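Local coordinates for transcription antitermination protein NusB (Aquifex aeolicus, PDB 3R2C), which probably binds the boxA antiterminator RNA of ribosomal RNA operons and takes part in transcription antitermination, at residues A[11-16]-A[112-117]; A[85-90]-A[105-110]; A[91-96]-A[128-133]. All blocks are in the same frame, centred on the assembly; numbering follows the deposited sequence.

The all-helical chain starts with helix 3-21, whose residues 11-16 pack against the end of helix 100-114; contact 1 thus closes a long loop of 95 residues. Nested inside it, contact 2 joins the consecutive helices 79-94 and 100-114 across a short connection. Contact 3 starts farther along helix 79-94 and runs to helix 117-137, so its segments alternate with those of contacts 1 and 2. Leu87 physically couples contacts 1 and 2, with CD2 of Leu87 3.8 Å from Phe12 N, while Val89 meets Ile130 between contacts 2 and 3. Contacts 1 and 3 do not touch; their centres are about 19 Å apart, on opposite sides of the chain's centre.

Contact 1. Residues A[11-16]-A[112-117]; sequences AFLVLY and KKYADE. With nucleotides of chain E.
Leu13 and Tyr114 mark the nearest backbone approach, with CA of Leu13 10.4 Å from CA of Tyr114, so these parts of the all-helical NusB fold meet through side chains alone. Residues 11-16 lie within helix 3-21. The segment 112-117 holds the end of helix 100-114 and the break after it: Ala115 leaves helical geometry, and Asp116 is the N-cap of helix 117-137, its OD1 accepting from Ala119 N. Across the gap the rings of Phe12 and Tyr114 are nearly parallel, with planes at 5°, yet offset along their planes so far that little of one ring lies above the other; their centroids stand 5.7 Å apart. The touch falls on CE2 of Phe12 and CD2 of Tyr114, 3.6 Å apart. Phe12 gets there with CG anti to its backbone N (chi1 165°), which sends the ring toward helix 100-114. Leu13 adds a looser contact, its CD2 4.3 Å from CZ of Tyr114. The phenol is tied back to helix 3-21 by a hydrogen bond between Tyr114 OH and Asp9 OD1, and one face of the ring carries CD of Lys113. Another protein chain of the complex packs on both Leu13 and Tyr114. Lys112 instead serves the RNA: bent at chi3 (48°), its chain lets NZ donate to O2 of nucleotide C5 of chain E at 2.9 Å and to N3 of the same base at 3.1 Å.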
# COMPACT_ATOMS: atom_id res chain seq x y z
N ALA A 11 3.35 -8.62 0.51
CA ALA A 11 4.06 -7.80 -0.45
C ALA A 11 3.32 -6.47 -0.67
O ALA A 11 3.95 -5.41 -0.73
CB ALA A 11 4.23 -8.54 -1.78
N PHE A 12 1.99 -6.54 -0.79
CA PHE A 12 1.20 -5.32 -0.94
C PHE A 12 1.41 -4.37 0.25
O PHE A 12 1.61 -3.15 0.07
CB PHE A 12 -0.29 -5.62 -1.07
CG PHE A 12 -1.15 -4.41 -0.85
CD1 PHE A 12 -1.37 -3.51 -1.88
CD2 PHE A 12 -1.72 -4.16 0.40
CE1 PHE A 12 -2.14 -2.36 -1.67
CE2 PHE A 12 -2.48 -3.02 0.62
CZ PHE A 12 -2.69 -2.12 -0.43
N LEU A 13 1.37 -4.91 1.46
CA LEU A 13 1.53 -4.10 2.67
C LEU A 13 2.89 -3.41 2.66
O LEU A 13 3.01 -2.25 3.08
CB LEU A 13 1.38 -4.95 3.94
CG LEU A 13 -0.04 -5.52 4.13
CD1 LEU A 13 -0.17 -6.34 5.41
CD2 LEU A 13 -1.09 -4.39 4.12
N VAL A 14 3.91 -4.12 2.19
CA VAL A 14 5.24 -3.54 2.14
C VAL A 14 5.31 -2.40 1.12
O VAL A 14 5.81 -1.33 1.45
CB VAL A 14 6.35 -4.60 1.92
CG1 VAL A 14 7.72 -3.92 1.75
CG2 VAL A 14 6.40 -5.57 3.13
N LEU A 15 4.79 -2.61 -0.08
CA LEU A 15 4.78 -1.57 -1.11
C LEU A 15 3.97 -0.36 -0.65
O LEU A 15 4.36 0.77 -0.88
CB LEU A 15 4.21 -2.13 -2.43
CG LEU A 15 5.06 -3.23 -3.08
CD1 LEU A 15 4.42 -3.75 -4.38
CD2 LEU A 15 6.49 -2.74 -3.35
N TYR A 16 2.84 -0.62 -0.00
CA TYR A 16 1.98 0.44 0.52
C TYR A 16 2.75 1.29 1.54
O TYR A 16 2.79 2.52 1.44
CB TYR A 16 0.71 -0.20 1.11
CG TYR A 16 -0.21 0.71 1.92
CD1 TYR A 16 -1.15 1.53 1.30
CD2 TYR A 16 -0.15 0.72 3.31
CE1 TYR A 16 -2.01 2.34 2.05
CE2 TYR A 16 -0.99 1.52 4.06
CZ TYR A 16 -1.92 2.32 3.43
OH TYR A 16 -2.74 3.13 4.19
N LYS A 112 -10.38 -4.54 -2.82
CA LYS A 112 -11.72 -4.51 -2.28
C LYS A 112 -11.69 -4.52 -0.75
O LYS A 112 -12.56 -3.95 -0.10
CB LYS A 112 -12.53 -5.68 -2.84
CG LYS A 112 -13.01 -5.39 -4.25
CD LYS A 112 -13.50 -6.63 -4.98
CE LYS A 112 -14.44 -7.47 -4.15
NZ LYS A 112 -15.03 -8.57 -4.98
N LYS A 113 -10.68 -5.15 -0.19
CA LYS A 113 -10.60 -5.28 1.26
C LYS A 113 -10.17 -3.98 1.93
O LYS A 113 -10.71 -3.63 2.97
CB LYS A 113 -9.61 -6.38 1.64
CG LYS A 113 -9.36 -6.52 3.14
CD LYS A 113 -8.31 -7.60 3.37
CE LYS A 113 -8.27 -8.09 4.81
NZ LYS A 113 -7.05 -8.93 5.05
N TYR A 114 -9.20 -3.28 1.35
CA TYR A 114 -8.67 -2.09 2.00
C TYR A 114 -9.21 -0.79 1.40
O TYR A 114 -9.00 0.27 1.96
CB TYR A 114 -7.13 -2.09 1.95
CG TYR A 114 -6.50 -3.28 2.64
CD1 TYR A 114 -6.71 -3.52 4.00
CD2 TYR A 114 -5.66 -4.14 1.94
CE1 TYR A 114 -6.11 -4.61 4.64
CE2 TYR A 114 -5.06 -5.23 2.57
CZ TYR A 114 -5.29 -5.46 3.91
OH TYR A 114 -4.69 -6.54 4.52
N ALA A 115 -9.87 -0.89 0.24
CA ALA A 115 -10.56 0.24 -0.36
C ALA A 115 -12.03 -0.19 -0.60
O ALA A 115 -12.66 -0.69 0.32
CB ALA A 115 -9.88 0.68 -1.66
N ASP A 116 -12.57 -0.01 -1.80
CA ASP A 116 -13.97 -0.41 -2.04
C ASP A 116 -14.15 -1.09 -3.40
O ASP A 116 -13.17 -1.35 -4.09
CB ASP A 116 -14.92 0.79 -1.89
CG ASP A 116 -14.54 1.98 -2.77
OD1 ASP A 116 -13.85 1.81 -3.80
OD2 ASP A 116 -14.94 3.11 -2.41
N GLU A 117 -15.39 -1.38 -3.78
CA GLU A 117 -15.66 -2.08 -5.03
C GLU A 117 -15.38 -1.20 -6.24
O GLU A 117 -14.97 -1.70 -7.29
CB GLU A 117 -17.12 -2.55 -5.06
CG GLU A 117 -17.48 -3.49 -3.93
CD GLU A 117 -17.29 -4.96 -4.29
OE1 GLU A 117 -16.63 -5.24 -5.31
OE2 GLU A 117 -17.82 -5.82 -3.56
P C E 5 -14.03 -12.32 -14.12
OP1 C E 5 -15.04 -13.30 -13.64
OP2 C E 5 -13.71 -12.29 -15.56
O5' C E 5 -14.42 -10.87 -13.61
C5' C E 5 -15.77 -10.50 -13.40
C4' C E 5 -15.88 -9.35 -12.45
O4' C E 5 -15.46 -9.77 -11.11
C3' C E 5 -15.02 -8.12 -12.79
O3' C E 5 -15.79 -6.92 -12.58
C2' C E 5 -13.88 -8.20 -11.78
O2' C E 5 -13.28 -6.97 -11.46
C1' C E 5 -14.59 -8.81 -10.57
N1 C E 5 -13.68 -9.43 -9.56
C2 C E 5 -14.01 -9.28 -8.20
O2 C E 5 -15.06 -8.72 -7.90
N3 C E 5 -13.20 -9.78 -7.24
C4 C E 5 -12.06 -10.38 -7.57
N4 C E 5 -11.31 -10.83 -6.57
C5 C E 5 -11.68 -10.53 -8.94
C6 C E 5 -12.51 -10.04 -9.88

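Contact 2. Residues A[85-90]-A[105-110]; sequences LRLGVA and IDIVDL. With nucleotides of chain E.
Leu87 and Ile107 cross obliquely in the buried core between helices 79-94 and 100-114, consecutive members of the NusB helical fold. The methyl CD1 of Ile107 does the touching, 3.8 Å from CD2 of Leu87. It is put there by two successive turns of the chain, chi1 -67° and chi2 -58°, which point the end of the longer branch at helix 79-94. There it also lies 3.9 Å from the backbone N of Gly88. Having no side chain, Gly88 permits a close approach: its CA is 6.4 Å from CA of Ile107. Leu87 is further enclosed by Ala11, Phe12 and Leu15 of helix 3-21.

While Ile107 is turned to the core, residues close to it in the sequence contact the RNA. Asp106 offers both carboxylate oxygens to one guanine: N2 of nucleotide G1 of chain E donates to OD1 at 2.8 Å, and N1 of G1 donates to OD2 at 2.9 Å. Asp109 grips a second guanine in the same two-pronged way. Lys5 forms salt bridges with both aspartates and Arg8 with Asp106, which probably helps keep the carboxylates charged. Ile105 packs CG2 against the base of nucleotide G2 of chain E, and its carbonyl O accepts from N4 of nucleotide C5 of chain E. In the Asp109 pair, N1 of G2 donates to OD2 at 2.8 Å; OD1 is shared, accepting N2 of G2 at 3.1 Å and N4 of C5 at 2.8 Å.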
# COMPACT_ATOMS: atom_id res chain seq x y z
N LEU A 85 -1.63 -2.27 -8.14
CA LEU A 85 -1.25 -2.33 -9.55
C LEU A 85 0.24 -2.62 -9.71
O LEU A 85 0.64 -3.36 -10.59
CB LEU A 85 -1.62 -1.03 -10.30
CG LEU A 85 -3.11 -0.95 -10.69
CD1 LEU A 85 -3.52 0.46 -11.12
CD2 LEU A 85 -3.43 -1.96 -11.79
N ARG A 86 1.08 -2.03 -8.86
CA ARG A 86 2.50 -2.27 -8.98
C ARG A 86 2.78 -3.75 -8.74
O ARG A 86 3.59 -4.37 -9.43
CB ARG A 86 3.28 -1.42 -7.98
CG ARG A 86 3.47 0.04 -8.42
CD ARG A 86 3.75 0.95 -7.21
NE ARG A 86 4.32 2.23 -7.64
CZ ARG A 86 4.50 3.28 -6.85
NH1 ARG A 86 4.13 3.25 -5.57
NH2 ARG A 86 5.05 4.37 -7.35
N LEU A 87 2.10 -4.30 -7.75
CA LEU A 87 2.30 -5.69 -7.39
C LEU A 87 1.80 -6.60 -8.52
O LEU A 87 2.46 -7.59 -8.88
CB LEU A 87 1.57 -6.00 -6.08
CG LEU A 87 1.65 -7.45 -5.59
CD1 LEU A 87 3.10 -7.87 -5.40
CD2 LEU A 87 0.84 -7.62 -4.30
N GLY A 88 0.62 -6.29 -9.07
CA GLY A 88 0.05 -7.07 -10.15
C GLY A 88 0.98 -7.09 -11.35
O GLY A 88 1.21 -8.12 -11.97
N VAL A 89 1.56 -5.94 -11.68
CA VAL A 89 2.44 -5.88 -12.84
C VAL A 89 3.72 -6.67 -12.59
O VAL A 89 4.20 -7.38 -13.47
CB VAL A 89 2.77 -4.42 -13.22
CG1 VAL A 89 3.94 -4.36 -14.24
CG2 VAL A 89 1.52 -3.74 -13.77
N ALA A 90 4.28 -6.53 -11.39
CA ALA A 90 5.50 -7.26 -11.03
C ALA A 90 5.29 -8.76 -11.21
O ALA A 90 6.16 -9.45 -11.76
CB ALA A 90 5.92 -6.94 -9.60
N ILE A 105 -7.31 -12.33 -9.20
CA ILE A 105 -8.28 -12.53 -8.14
C ILE A 105 -7.75 -12.00 -6.81
O ILE A 105 -8.45 -11.25 -6.12
CB ILE A 105 -8.67 -14.01 -8.01
CG1 ILE A 105 -9.67 -14.38 -9.10
CG2 ILE A 105 -9.27 -14.30 -6.62
CD1 ILE A 105 -9.78 -15.87 -9.34
N ASP A 106 -6.52 -12.35 -6.45
CA ASP A 106 -5.95 -11.89 -5.18
C ASP A 106 -5.68 -10.37 -5.16
O ASP A 106 -5.85 -9.74 -4.12
CB ASP A 106 -4.68 -12.69 -4.85
CG ASP A 106 -5.00 -14.12 -4.43
OD1 ASP A 106 -6.16 -14.39 -4.05
OD2 ASP A 106 -4.09 -14.98 -4.47
N ILE A 107 -5.28 -9.79 -6.29
CA ILE A 107 -4.98 -8.35 -6.33
C ILE A 107 -6.27 -7.56 -6.09
O ILE A 107 -6.30 -6.64 -5.29
CB ILE A 107 -4.37 -7.88 -7.67
CG1 ILE A 107 -2.97 -8.46 -7.88
CG2 ILE A 107 -4.31 -6.35 -7.74
CD1 ILE A 107 -1.98 -8.11 -6.79
N VAL A 108 -7.33 -7.93 -6.81
CA VAL A 108 -8.61 -7.26 -6.69
C VAL A 108 -9.25 -7.51 -5.30
O VAL A 108 -9.88 -6.61 -4.74
CB VAL A 108 -9.56 -7.67 -7.87
CG1 VAL A 108 -10.96 -7.09 -7.71
CG2 VAL A 108 -8.95 -7.22 -9.20
N ASP A 109 -9.07 -8.70 -4.74
CA ASP A 109 -9.52 -8.96 -3.37
C ASP A 109 -8.88 -7.97 -2.39
O ASP A 109 -9.54 -7.46 -1.49
CB ASP A 109 -9.15 -10.37 -2.89
CG ASP A 109 -10.21 -11.42 -3.19
OD1 ASP A 109 -11.27 -11.09 -3.77
OD2 ASP A 109 -10.00 -12.59 -2.80
N LEU A 110 -7.58 -7.73 -2.56
CA LEU A 110 -6.86 -6.81 -1.67
C LEU A 110 -7.42 -5.41 -1.81
O LEU A 110 -7.57 -4.68 -0.82
CB LEU A 110 -5.37 -6.78 -2.01
CG LEU A 110 -4.55 -7.97 -1.54
CD1 LEU A 110 -3.27 -8.07 -2.36
CD2 LEU A 110 -4.23 -7.87 -0.06
P C E 5 -14.03 -12.32 -14.12
OP1 C E 5 -15.04 -13.30 -13.64
OP2 C E 5 -13.71 -12.29 -15.56
O5' C E 5 -14.42 -10.87 -13.61
C5' C E 5 -15.77 -10.50 -13.40
C4' C E 5 -15.88 -9.35 -12.45
O4' C E 5 -15.46 -9.77 -11.11
C3' C E 5 -15.02 -8.12 -12.79
O3' C E 5 -15.79 -6.92 -12.58
C2' C E 5 -13.88 -8.20 -11.78
O2' C E 5 -13.28 -6.97 -11.46
C1' C E 5 -14.59 -8.81 -10.57
N1 C E 5 -13.68 -9.43 -9.56
C2 C E 5 -14.01 -9.28 -8.20
O2 C E 5 -15.06 -8.72 -7.90
N3 C E 5 -13.20 -9.78 -7.24
C4 C E 5 -12.06 -10.38 -7.57
N4 C E 5 -11.31 -10.83 -6.57
C5 C E 5 -11.68 -10.53 -8.94
C6 C E 5 -12.51 -10.04 -9.88
P G E 2 -11.21 -23.61 -5.52
OP1 G E 2 -12.22 -23.76 -4.48
OP2 G E 2 -10.82 -24.79 -6.34
O5' G E 2 -11.61 -22.40 -6.47
C5' G E 2 -12.87 -22.32 -7.10
C4' G E 2 -13.20 -20.88 -7.46
O4' G E 2 -13.43 -20.12 -6.25
C3' G E 2 -12.10 -20.11 -8.18
O3' G E 2 -12.03 -20.38 -9.56
C2' G E 2 -12.45 -18.66 -7.87
O2' G E 2 -13.47 -18.19 -8.73
C1' G E 2 -13.02 -18.77 -6.45
N9 G E 2 -12.03 -18.42 -5.41
C8 G E 2 -11.14 -19.25 -4.77
N7 G E 2 -10.38 -18.61 -3.93
C5 G E 2 -10.77 -17.28 -4.02
C6 G E 2 -10.30 -16.13 -3.34
O6 G E 2 -9.40 -16.07 -2.48
N1 G E 2 -10.98 -14.99 -3.72
C2 G E 2 -11.98 -14.95 -4.66
N2 G E 2 -12.52 -13.75 -4.89
N3 G E 2 -12.43 -16.02 -5.31
C4 G E 2 -11.79 -17.15 -4.94
O5' G E 1 -6.27 -25.08 -3.66
C5' G E 1 -7.25 -24.62 -2.74
C4' G E 1 -8.10 -23.53 -3.32
O4' G E 1 -7.28 -22.34 -3.52
C3' G E 1 -8.70 -23.83 -4.69
O3' G E 1 -9.89 -23.04 -4.82
C2' G E 1 -7.62 -23.30 -5.63
O2' G E 1 -8.03 -23.06 -6.96
C1' G E 1 -7.24 -22.01 -4.90
N9 G E 1 -5.92 -21.47 -5.20
C8 G E 1 -4.72 -22.06 -5.54
N7 G E 1 -3.76 -21.17 -5.69
C5 G E 1 -4.36 -19.95 -5.42
C6 G E 1 -3.87 -18.61 -5.42
O6 G E 1 -2.73 -18.23 -5.67
N1 G E 1 -4.84 -17.67 -5.08
C2 G E 1 -6.14 -17.99 -4.79
N2 G E 1 -6.98 -16.99 -4.49
N3 G E 1 -6.62 -19.22 -4.80
C4 G E 1 -5.68 -20.13 -5.12

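Contact 3. Residues A[91-96]-A[128-133]; sequences ELIFLK and SAIYKA. With nucleotides of chain E.
Tyr131 holds its ring CG anti to the backbone N (chi1 -169°), and Leu92 has CG anti to its carbonyl carbon (chi1 -73°); together these torsions bring the two side chains across each other at about a right angle. Three carbons of the leucine meet the CD1-CE1 bond of the ring obliquely. Its CB lies 4.0 Å from CD1 of Tyr131, and its two methyls divide the neighbouring ring carbons: CD1 of Leu92 is 4.1 Å from CD1 of Tyr131, while CD2 of Leu92 is 4.1 Å from CE1 of Tyr131. Beside this pair Ile93 and Ile130 also cross nearly perpendicularly, with CD1 of Ile93 3.9 Å from CG2 of Ile130.

A water links the backbone carbonyl of Leu92 to the phenol of Tyr131. It donates to the carbonyl O of Leu92 at 2.8 Å and, lying in the plane of the Tyr131 ring at its edge, weakly accepts from Tyr131 OH. The helix holding Leu92 is finishing here: a wider pi-type turn spans 91-94, and Lys96 has left helical geometry with positive phi.

Ser128, on the same helix as Tyr131, joins two RNA bases through one hydroxyl. Its OG accepts from N3 of nucleotide U4 of chain E at 3.0 Å, with an N-H...O angle of 161°, and donates to O2 of nucleotide C6 of chain E at 2.8 Å, so one hydroxyl contacts two bases of the bound RNA at once. O4 of U4 also comes to the edge of the Tyr131 ring.

The contact joins the end of helix 79-94 to helix 117-137. Leu92 also packs on Pro100 and Phe104 of helix 100-114, Ile64 of helix 58-66 backs Ile130, and Glu91 reaches Arg8 of helix 3-21 and Tyr46 of helix 41-56.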
# COMPACT_ATOMS: atom_id res chain seq x y z
N GLU A 91 4.16 -9.29 -10.76
CA GLU A 91 3.96 -10.74 -10.85
C GLU A 91 3.58 -11.21 -12.25
O GLU A 91 4.10 -12.21 -12.74
CB GLU A 91 2.89 -11.24 -9.86
CG GLU A 91 2.98 -12.77 -9.71
CD GLU A 91 2.22 -13.30 -8.51
OE1 GLU A 91 1.49 -12.51 -7.87
OE2 GLU A 91 2.35 -14.51 -8.22
N LEU A 92 2.66 -10.50 -12.90
CA LEU A 92 2.15 -10.94 -14.20
C LEU A 92 3.23 -10.81 -15.27
O LEU A 92 3.34 -11.64 -16.15
CB LEU A 92 0.95 -10.09 -14.61
CG LEU A 92 -0.33 -10.41 -13.83
CD1 LEU A 92 -1.41 -9.38 -14.15
CD2 LEU A 92 -0.81 -11.84 -14.10
N ILE A 93 4.02 -9.76 -15.17
CA ILE A 93 4.94 -9.42 -16.25
C ILE A 93 6.37 -9.75 -15.91
O ILE A 93 7.03 -10.47 -16.64
CB ILE A 93 4.82 -7.95 -16.64
CG1 ILE A 93 3.43 -7.71 -17.23
CG2 ILE A 93 5.92 -7.57 -17.64
CD1 ILE A 93 3.29 -6.42 -17.98
N PHE A 94 6.85 -9.25 -14.78
CA PHE A 94 8.26 -9.40 -14.48
C PHE A 94 8.58 -10.79 -13.93
O PHE A 94 9.69 -11.28 -14.09
CB PHE A 94 8.73 -8.25 -13.57
CG PHE A 94 8.80 -6.94 -14.28
CD1 PHE A 94 7.69 -6.11 -14.37
CD2 PHE A 94 9.98 -6.55 -14.94
CE1 PHE A 94 7.76 -4.90 -15.05
CE2 PHE A 94 10.06 -5.35 -15.62
CZ PHE A 94 8.95 -4.52 -15.68
N LEU A 95 7.60 -11.45 -13.32
CA LEU A 95 7.80 -12.84 -12.91
C LEU A 95 7.08 -13.81 -13.87
O LEU A 95 7.11 -15.01 -13.66
CB LEU A 95 7.33 -13.05 -11.47
CG LEU A 95 8.15 -12.31 -10.41
CD1 LEU A 95 7.53 -12.53 -9.03
CD2 LEU A 95 9.62 -12.75 -10.42
N LYS A 96 6.46 -13.27 -14.92
CA LYS A 96 5.82 -14.08 -15.96
C LYS A 96 4.93 -15.16 -15.36
O LYS A 96 5.13 -16.35 -15.62
CB LYS A 96 6.89 -14.72 -16.87
CG LYS A 96 7.88 -13.74 -17.50
CD LYS A 96 8.84 -14.44 -18.47
CE LYS A 96 9.96 -13.51 -18.92
NZ LYS A 96 10.68 -14.00 -20.13
N SER A 128 -6.09 -5.44 -16.48
CA SER A 128 -6.49 -6.26 -17.61
C SER A 128 -5.96 -5.71 -18.93
O SER A 128 -5.51 -6.47 -19.79
CB SER A 128 -8.02 -6.36 -17.68
OG SER A 128 -8.39 -7.28 -18.70
N ALA A 129 -6.04 -4.39 -19.10
CA ALA A 129 -5.49 -3.75 -20.29
C ALA A 129 -3.97 -3.91 -20.36
O ALA A 129 -3.42 -4.19 -21.42
CB ALA A 129 -5.85 -2.27 -20.29
N ILE A 130 -3.30 -3.75 -19.22
CA ILE A 130 -1.85 -3.90 -19.18
C ILE A 130 -1.50 -5.32 -19.61
O ILE A 130 -0.60 -5.53 -20.41
CB ILE A 130 -1.30 -3.67 -17.74
CG1 ILE A 130 -1.36 -2.18 -17.39
CG2 ILE A 130 0.15 -4.18 -17.63
CD1 ILE A 130 -1.14 -1.91 -15.89
N TYR A 131 -2.23 -6.29 -19.06
CA TYR A 131 -1.94 -7.69 -19.32
C TYR A 131 -2.20 -8.05 -20.79
O TYR A 131 -1.45 -8.82 -21.39
CB TYR A 131 -2.77 -8.60 -18.41
CG TYR A 131 -2.31 -10.03 -18.45
CD1 TYR A 131 -1.00 -10.36 -18.13
CD2 TYR A 131 -3.18 -11.06 -18.81
CE1 TYR A 131 -0.56 -11.67 -18.16
CE2 TYR A 131 -2.75 -12.38 -18.85
CZ TYR A 131 -1.44 -12.67 -18.52
OH TYR A 131 -1.00 -13.98 -18.56
N LYS A 132 -3.26 -7.52 -21.38
CA LYS A 132 -3.56 -7.89 -22.76
C LYS A 132 -2.54 -7.30 -23.72
O LYS A 132 -2.19 -7.92 -24.72
CB LYS A 132 -4.98 -7.49 -23.15
CG LYS A 132 -5.98 -8.64 -23.04
CD LYS A 132 -6.46 -8.85 -21.62
CE LYS A 132 -7.89 -8.39 -21.45
NZ LYS A 132 -8.12 -6.99 -21.90
N ALA A 133 -2.05 -6.11 -23.41
CA ALA A 133 -1.03 -5.47 -24.22
C ALA A 133 0.29 -6.24 -24.11
O ALA A 133 1.00 -6.39 -25.09
CB ALA A 133 -0.85 -4.03 -23.81
P U E 4 -10.06 -16.30 -15.00
OP1 U E 4 -11.42 -16.80 -14.70
OP2 U E 4 -9.53 -16.45 -16.38
O5' U E 4 -9.93 -14.80 -14.55
C5' U E 4 -10.05 -14.44 -13.18
C4' U E 4 -10.28 -12.97 -13.06
O4' U E 4 -9.11 -12.27 -13.52
C3' U E 4 -11.40 -12.43 -13.92
O3' U E 4 -12.67 -12.62 -13.31
C2' U E 4 -11.00 -10.96 -14.10
O2' U E 4 -11.34 -10.20 -12.94
C1' U E 4 -9.48 -11.07 -14.16
N1 U E 4 -8.94 -11.09 -15.53
C2 U E 4 -8.99 -9.93 -16.28
O2 U E 4 -9.54 -8.91 -15.91
N3 U E 4 -8.41 -10.02 -17.52
C4 U E 4 -7.76 -11.10 -18.06
O4 U E 4 -7.28 -11.00 -19.19
C5 U E 4 -7.70 -12.25 -17.22
C6 U E 4 -8.27 -12.20 -16.01
P C E 6 -16.47 -6.15 -13.83
OP1 C E 6 -17.30 -5.07 -13.27
OP2 C E 6 -17.11 -7.16 -14.68
O5' C E 6 -15.22 -5.53 -14.61
C5' C E 6 -14.44 -4.47 -14.05
C4' C E 6 -13.45 -3.93 -15.05
O4' C E 6 -12.56 -5.00 -15.46
C3' C E 6 -14.06 -3.38 -16.34
O3' C E 6 -13.18 -2.40 -16.89
C2' C E 6 -14.06 -4.62 -17.23
O2' C E 6 -14.15 -4.36 -18.61
C1' C E 6 -12.71 -5.24 -16.85
N1 C E 6 -12.62 -6.70 -17.08
C2 C E 6 -11.74 -7.19 -18.06
O2 C E 6 -11.09 -6.38 -18.72
N3 C E 6 -11.63 -8.52 -18.25
C4 C E 6 -12.36 -9.36 -17.50
N4 C E 6 -12.23 -10.67 -17.71
C5 C E 6 -13.26 -8.89 -16.50
C6 C E 6 -13.35 -7.57 -16.33
O HOH W 1 2.13 -13.94 -17.15